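Local structure of subtilisin-like protein (3ZXY) at residues Phe47-Gly52 and Phe82-Arg87; Ala38-Arg43 and Ile78-Ser83. The protein is the subtilisin-like protease domain of PatA, a larger cyanobacterial protein of the peptidase S8 family, and probably cleaves peptide bonds as a serine endopeptidase. The protein carries 1 engineered substitution. All blocks are in the same frame, centred on the assembly; numbering follows the deposited sequence.

In the fold
Strand 30-33, at the edge of the parallel sheet, runs out into a loop that holds 38-43 and leads to helix 47-60, which begins with 47-52. The chain then re-enters the sheet as strand 75-80, next to 30-33, and leaves it through 82-87 on the way to helix 91-103. Contact 2 closes the longer loop, from 38-43 to 78-83; contact 1, from 47-52 to 82-87, starts inside that loop and ends beyond it, so the two loops cross; the contacts also share Phe82 and Ser83. Both tie the exit of strand 75-80 to what precedes it: contact 2 to the loop, contact 1 to the helix bearing His51. Ser49 links them through the backbone N of Arg43.

Contact 1: residues Phe47-Gly52 and Phe82-Arg87; sequences FMSAHG and FSDDRR
Phe47 opens the helix and meets the loop at its backbone: its N is joined through one water to Asp84 O, the water accepting from the amide and donating to the carbonyl. The amides of a helix's first turn lack acceptors within the helix, and here Asp84 supplies one from a distant part of the chain. Met48 N makes a weak, bent bond (126°) to Asp84 OD1. The Met48 side chain, bent at chi2 and chi3, lays CG 3.2 Å from Ser83 O and brings SD to 3.5 Å from Phe82 CB. The sulfur stands obliquely to the Phe82 ring, 4.8 Å from its centroid, in a Met-aromatic contact that suits a flexible, polarisable side chain. This is the helix that carries the histidine of the subtilase charge relay, His51, predicted from the family pattern. Ser49 grips the carboxylate twice. Its N donates to Asp84 OD1 at 2.8 Å along a fairly straight path (159°), and its OG donates to the syn lone pair of Asp84 OD2, 2.6 Å away. The serine can fork in this way because OG lies beside its own backbone N (chi1 -70°), while OG also accepts from Arg43 N. Were Asp84 replaced by an alanine, Ser49 N and OG would probably lose their shared acceptor group, leaving the loop less firmly held to the helix start. With both oxygens engaged the carboxylate is fixed in rotation, and the positive end of the helix dipole probably steadies its charge. His51 ND1 is hydrogen-bonded to Asp16, the predicted aspartate of the relay, and approaches Phe82 CE2 obliquely at 4.4 Å, which sets the phenylalanine beside the predicted charge-relay histidine.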
loop_
_atom_site.group_PDB
_atom_site.type_symbol
_atom_site.label_atom_id
_atom_site.label_comp_id
_atom_site.label_asym_id
_atom_site.label_seq_id
_atom_site.Cartn_x
_atom_site.Cartn_y
_atom_site.Cartn_z
ATOM N N PHE A 47 0.255 -11.725 -15.585
ATOM C CA PHE A 47 -0.340 -10.416 -15.279
ATOM C C PHE A 47 -0.214 -10.046 -13.815
ATOM O O PHE A 47 -0.010 -8.875 -13.489
ATOM C CB PHE A 47 -1.791 -10.373 -15.730
ATOM C CG PHE A 47 -1.929 -10.292 -17.211
ATOM C CD1 PHE A 47 -1.635 -9.103 -17.875
ATOM C CD2 PHE A 47 -2.297 -11.393 -17.944
ATOM C CE1 PHE A 47 -1.719 -9.021 -19.248
ATOM C CE2 PHE A 47 -2.383 -11.315 -19.313
ATOM C CZ PHE A 47 -2.095 -10.127 -19.960
ATOM N N MET A 48 -0.342 -11.024 -12.931
ATOM C CA MET A 48 -0.239 -10.729 -11.508
ATOM C C MET A 48 1.217 -10.705 -11.042
ATOM O O MET A 48 1.569 -9.935 -10.129
ATOM C CB MET A 48 -1.138 -11.661 -10.686
ATOM C CG MET A 48 -2.620 -11.319 -10.801
ATOM S SD MET A 48 -2.984 -9.638 -10.255
ATOM C CE MET A 48 -3.248 -8.868 -11.853
ATOM N N SER A 49 2.080 -11.493 -11.685
ATOM C CA SER A 49 3.531 -11.335 -11.500
ATOM C C SER A 49 3.969 -9.909 -11.874
ATOM O O SER A 49 4.769 -9.285 -11.167
ATOM C CB SER A 49 4.301 -12.343 -12.342
ATOM O OG SER A 49 4.160 -13.665 -11.858
ATOM N N ALA A 50 3.421 -9.366 -12.961
ATOM C CA ALA A 50 3.723 -7.988 -13.348
ATOM C C ALA A 50 3.241 -7.015 -12.289
ATOM O O ALA A 50 3.974 -6.128 -11.843
ATOM C CB ALA A 50 3.087 -7.656 -14.689
ATOM N N HIS A 51 2.016 -7.211 -11.839
ATOM C CA HIS A 51 1.395 -6.317 -10.869
ATOM C C HIS A 51 2.159 -6.328 -9.558
ATOM O O HIS A 51 2.536 -5.269 -9.019
ATOM C CB HIS A 51 -0.055 -6.773 -10.689
ATOM C CG HIS A 51 -0.964 -5.748 -10.078
ATOM N ND1 HIS A 51 -1.134 -5.650 -8.748
ATOM C CD2 HIS A 51 -1.827 -4.820 -10.659
ATOM C CE1 HIS A 51 -2.025 -4.684 -8.480
ATOM N NE2 HIS A 51 -2.456 -4.170 -9.648
ATOM N N GLY A 52 2.441 -7.516 -9.036
ATOM C CA GLY A 52 3.103 -7.648 -7.747
ATOM C C GLY A 52 4.546 -7.179 -7.768
ATOM O O GLY A 52 5.001 -6.530 -6.829
ATOM N N PHE A 82 -2.697 -12.816 -5.201
ATOM C CA PHE A 82 -3.240 -12.706 -6.559
ATOM C C PHE A 82 -2.523 -13.730 -7.430
ATOM O O PHE A 82 -1.366 -14.046 -7.195
ATOM C CB PHE A 82 -3.047 -11.309 -7.170
ATOM C CG PHE A 82 -3.607 -10.166 -6.361
ATOM C CD1 PHE A 82 -4.738 -10.301 -5.559
ATOM C CD2 PHE A 82 -3.003 -8.906 -6.465
ATOM C CE1 PHE A 82 -5.219 -9.211 -4.823
ATOM C CE2 PHE A 82 -3.483 -7.827 -5.742
ATOM C CZ PHE A 82 -4.583 -7.987 -4.913
ATOM N N SER A 83 -3.205 -14.254 -8.445
ATOM C CA SER A 83 -2.662 -15.367 -9.221
ATOM C C SER A 83 -2.585 -15.045 -10.702
ATOM O O SER A 83 -3.459 -14.386 -11.257
ATOM C CB SER A 83 -3.509 -16.628 -9.012
ATOM O OG SER A 83 -4.868 -16.419 -9.379
ATOM N N ASP A 84 -1.546 -15.554 -11.354
ATOM C CA ASP A 84 -1.430 -15.430 -12.809
ATOM C C ASP A 84 -2.501 -16.217 -13.569
ATOM O O ASP A 84 -2.827 -15.868 -14.693
ATOM C CB ASP A 84 -0.027 -15.836 -13.271
ATOM C CG ASP A 84 1.031 -14.798 -12.926
ATOM O OD1 ASP A 84 0.721 -13.598 -12.907
ATOM O OD2 ASP A 84 2.195 -15.187 -12.696
ATOM N N ASP A 85 -3.031 -17.276 -12.957
ATOM C CA ASP A 85 -4.187 -17.993 -13.486
ATOM C C ASP A 85 -5.379 -17.064 -13.738
ATOM O O ASP A 85 -5.539 -16.057 -13.059
ATOM C CB ASP A 85 -4.627 -19.080 -12.503
ATOM C CG ASP A 85 -5.729 -19.958 -13.058
ATOM O OD1 ASP A 85 -5.444 -20.766 -13.971
ATOM O OD2 ASP A 85 -6.894 -19.860 -12.606
ATOM N N ARG A 86 -6.206 -17.424 -14.711
ATOM C CA ARG A 86 -7.391 -16.617 -15.064
ATOM C C ARG A 86 -8.367 -16.381 -13.910
ATOM O O ARG A 86 -9.097 -15.382 -13.905
ATOM C CB ARG A 86 -8.164 -17.270 -16.220
ATOM C CG ARG A 86 -8.603 -18.692 -15.914
ATOM C CD ARG A 86 -9.770 -19.204 -16.707
ATOM N NE ARG A 86 -9.995 -20.621 -16.420
ATOM C CZ ARG A 86 -10.978 -21.117 -15.668
ATOM N NH1 ARG A 86 -11.890 -20.324 -15.084
ATOM N NH2 ARG A 86 -11.047 -22.435 -15.493
ATOM N N ARG A 87 -8.429 -17.296 -12.950
ATOM C CA ARG A 87 -9.459 -17.218 -11.932
ATOM C C ARG A 87 -9.222 -16.031 -11.010
ATOM O O ARG A 87 -8.101 -15.724 -10.655
ATOM C CB ARG A 87 -9.523 -18.502 -11.109
ATOM C CG ARG A 87 -10.042 -19.702 -11.873
ATOM C CD ARG A 87 -10.007 -20.922 -10.966
ATOM N NE ARG A 87 -10.414 -22.146 -11.639
ATOM C CZ ARG A 87 -9.616 -22.904 -12.392
ATOM N NH1 ARG A 87 -8.341 -22.559 -12.600
ATOM N NH2 ARG A 87 -10.103 -24.010 -12.952
HETATM O O HOH W 1 -1.275 -14.213 -16.203
#

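Contact 2: residues Ala38-Arg43 and Ile78-Ser83; sequences APTAAR and IVPIFS
Ala38 and Pro80 meet through apolar carbon set against backbone carbonyl. The methyl of Ala38 points at the other segment, with CB 3.6 Å from Pro80 O and 3.9 Å from Ile81 O, and a side chain this small lets the loop lie close to the turning backbone. In the reverse sense, Pro39 O comes to 3.6 Å from Pro80 CB. The one meeting of side chains is that of Thr40 with Pro80, where the methyl CG2 reaches the ring's CG at 3.9 Å. Thr40 can offer its methyl because CG2 lies beside the backbone N, opposite the carbonyl carbon, while OG1 takes the position between the two (chi1 61°).

Polar contact is made through water. One water donates to both Ala38 O and Pro80 O; another donates to Pro39 O and Phe82 O, its oxygen lying 2.7 Å from Pro39 O and 2.8 Å from Phe82 O. Both prolines lack an amide hydrogen, and each contributes its carbonyl to a bridge.

Segment 78-83 carries on from strand 75-80. The backbones of Ile81 and Phe82 bond to Asp16 of the neighbouring strand 11-16, so the segment pairs with the sheet while 38-43 lies against it. Each water bridges two carbonyl oxygens, which as acceptors cannot bond each other; the waters, as double donors, make the polar join, and direct touch is left to methyl and ring carbons, against carbonyls or each other.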
loop_
_atom_site.group_PDB
_atom_site.type_symbol
_atom_site.label_atom_id
_atom_site.label_comp_id
_atom_site.label_asym_id
_atom_site.label_seq_id
_atom_site.Cartn_x
_atom_site.Cartn_y
_atom_site.Cartn_z
ATOM N N ALA A 38 -1.780 -19.359 -2.776
ATOM C CA ALA A 38 -1.463 -19.033 -4.178
ATOM C C ALA A 38 0.009 -19.335 -4.517
ATOM O O ALA A 38 0.887 -19.314 -3.624
ATOM C CB ALA A 38 -1.774 -17.569 -4.478
ATOM N N PRO A 39 0.304 -19.593 -5.806
ATOM C CA PRO A 39 1.703 -19.748 -6.212
ATOM C C PRO A 39 2.567 -18.538 -5.838
ATOM O O PRO A 39 2.092 -17.395 -5.851
ATOM C CB PRO A 39 1.619 -19.908 -7.735
ATOM C CG PRO A 39 0.254 -20.465 -7.964
ATOM C CD PRO A 39 -0.622 -19.805 -6.936
ATOM N N THR A 40 3.827 -18.795 -5.494
ATOM C CA THR A 40 4.759 -17.726 -5.162
ATOM C C THR A 40 5.756 -17.419 -6.288
ATOM O O THR A 40 6.403 -16.364 -6.271
ATOM C CB THR A 40 5.539 -18.064 -3.883
ATOM O OG1 THR A 40 6.280 -19.263 -4.096
ATOM C CG2 THR A 40 4.575 -18.258 -2.703
ATOM N N ALA A 41 5.886 -18.336 -7.250
ATOM C CA ALA A 41 6.844 -18.180 -8.351
ATOM C C ALA A 41 6.369 -17.123 -9.347
ATOM O O ALA A 41 5.242 -17.182 -9.826
ATOM C CB ALA A 41 7.077 -19.510 -9.061
ATOM N N ALA A 42 7.231 -16.155 -9.643
ATOM C CA ALA A 42 6.922 -15.128 -10.629
ATOM C C ALA A 42 7.156 -15.639 -12.046
ATOM O O ALA A 42 8.061 -16.445 -12.304
ATOM C CB ALA A 42 7.754 -13.882 -10.385
ATOM N N ARG A 43 6.320 -15.170 -12.960
ATOM C CA ARG A 43 6.427 -15.483 -14.373
ATOM C C ARG A 43 6.507 -14.189 -15.171
ATOM O O ARG A 43 5.738 -13.255 -14.929
ATOM C CB ARG A 43 5.195 -16.257 -14.838
ATOM C CG ARG A 43 4.980 -17.592 -14.146
ATOM C CD ARG A 43 3.752 -18.293 -14.705
ATOM N NE ARG A 43 3.844 -18.471 -16.154
ATOM C CZ ARG A 43 4.527 -19.440 -16.765
ATOM N NH1 ARG A 43 5.193 -20.367 -16.071
ATOM N NH2 ARG A 43 4.545 -19.494 -18.093
ATOM N N ILE A 78 6.554 -10.705 1.631
ATOM C CA ILE A 78 5.832 -10.908 0.380
ATOM C C ILE A 78 4.825 -12.039 0.581
ATOM O O ILE A 78 5.213 -13.169 0.884
ATOM C CB ILE A 78 6.771 -11.265 -0.792
ATOM C CG1 ILE A 78 7.901 -10.235 -0.964
ATOM C CG2 ILE A 78 5.969 -11.450 -2.068
ATOM C CD1 ILE A 78 7.484 -8.795 -0.930
ATOM N N VAL A 79 3.539 -11.727 0.408
ATOM C CA VAL A 79 2.458 -12.679 0.682
ATOM C C VAL A 79 1.604 -12.768 -0.577
ATOM O O VAL A 79 0.609 -12.044 -0.727
ATOM C CB VAL A 79 1.609 -12.255 1.913
ATOM C CG1 VAL A 79 0.571 -13.329 2.261
ATOM C CG2 VAL A 79 2.509 -11.986 3.117
ATOM N N PRO A 80 2.000 -13.642 -1.519
ATOM C CA PRO A 80 1.253 -13.647 -2.774
ATOM C C PRO A 80 -0.158 -14.216 -2.598
ATOM O O PRO A 80 -0.353 -15.319 -2.057
ATOM C CB PRO A 80 2.134 -14.478 -3.719
ATOM C CG PRO A 80 3.474 -14.486 -3.088
ATOM C CD PRO A 80 3.210 -14.471 -1.609
ATOM N N ILE A 81 -1.133 -13.418 -3.026
ATOM C CA ILE A 81 -2.538 -13.773 -2.955
ATOM C C ILE A 81 -3.175 -13.712 -4.335
ATOM O O ILE A 81 -4.088 -14.483 -4.603
ATOM C CB ILE A 81 -3.330 -12.876 -1.975
ATOM C CG1 ILE A 81 -3.186 -11.388 -2.320
ATOM C CG2 ILE A 81 -2.844 -13.097 -0.548
ATOM C CD1 ILE A 81 -4.216 -10.486 -1.664
ATOM N N PHE A 82 -2.697 -12.816 -5.201
ATOM C CA PHE A 82 -3.240 -12.706 -6.559
ATOM C C PHE A 82 -2.523 -13.730 -7.430
ATOM O O PHE A 82 -1.366 -14.046 -7.195
ATOM C CB PHE A 82 -3.047 -11.309 -7.170
ATOM C CG PHE A 82 -3.607 -10.166 -6.361
ATOM C CD1 PHE A 82 -4.738 -10.301 -5.559
ATOM C CD2 PHE A 82 -3.003 -8.906 -6.465
ATOM C CE1 PHE A 82 -5.219 -9.211 -4.823
ATOM C CE2 PHE A 82 -3.483 -7.827 -5.742
ATOM C CZ PHE A 82 -4.583 -7.987 -4.913
ATOM N N SER A 83 -3.205 -14.254 -8.445
ATOM C CA SER A 83 -2.662 -15.367 -9.221
ATOM C C SER A 83 -2.585 -15.045 -10.702
ATOM O O SER A 83 -3.459 -14.386 -11.257
ATOM C CB SER A 83 -3.509 -16.628 -9.012
ATOM O OG SER A 83 -4.868 -16.419 -9.379
HETATM O O HOH W 2 1.178 -17.595 -1.572
HETATM O O HOH W 3 0.012 -16.450 -7.241
#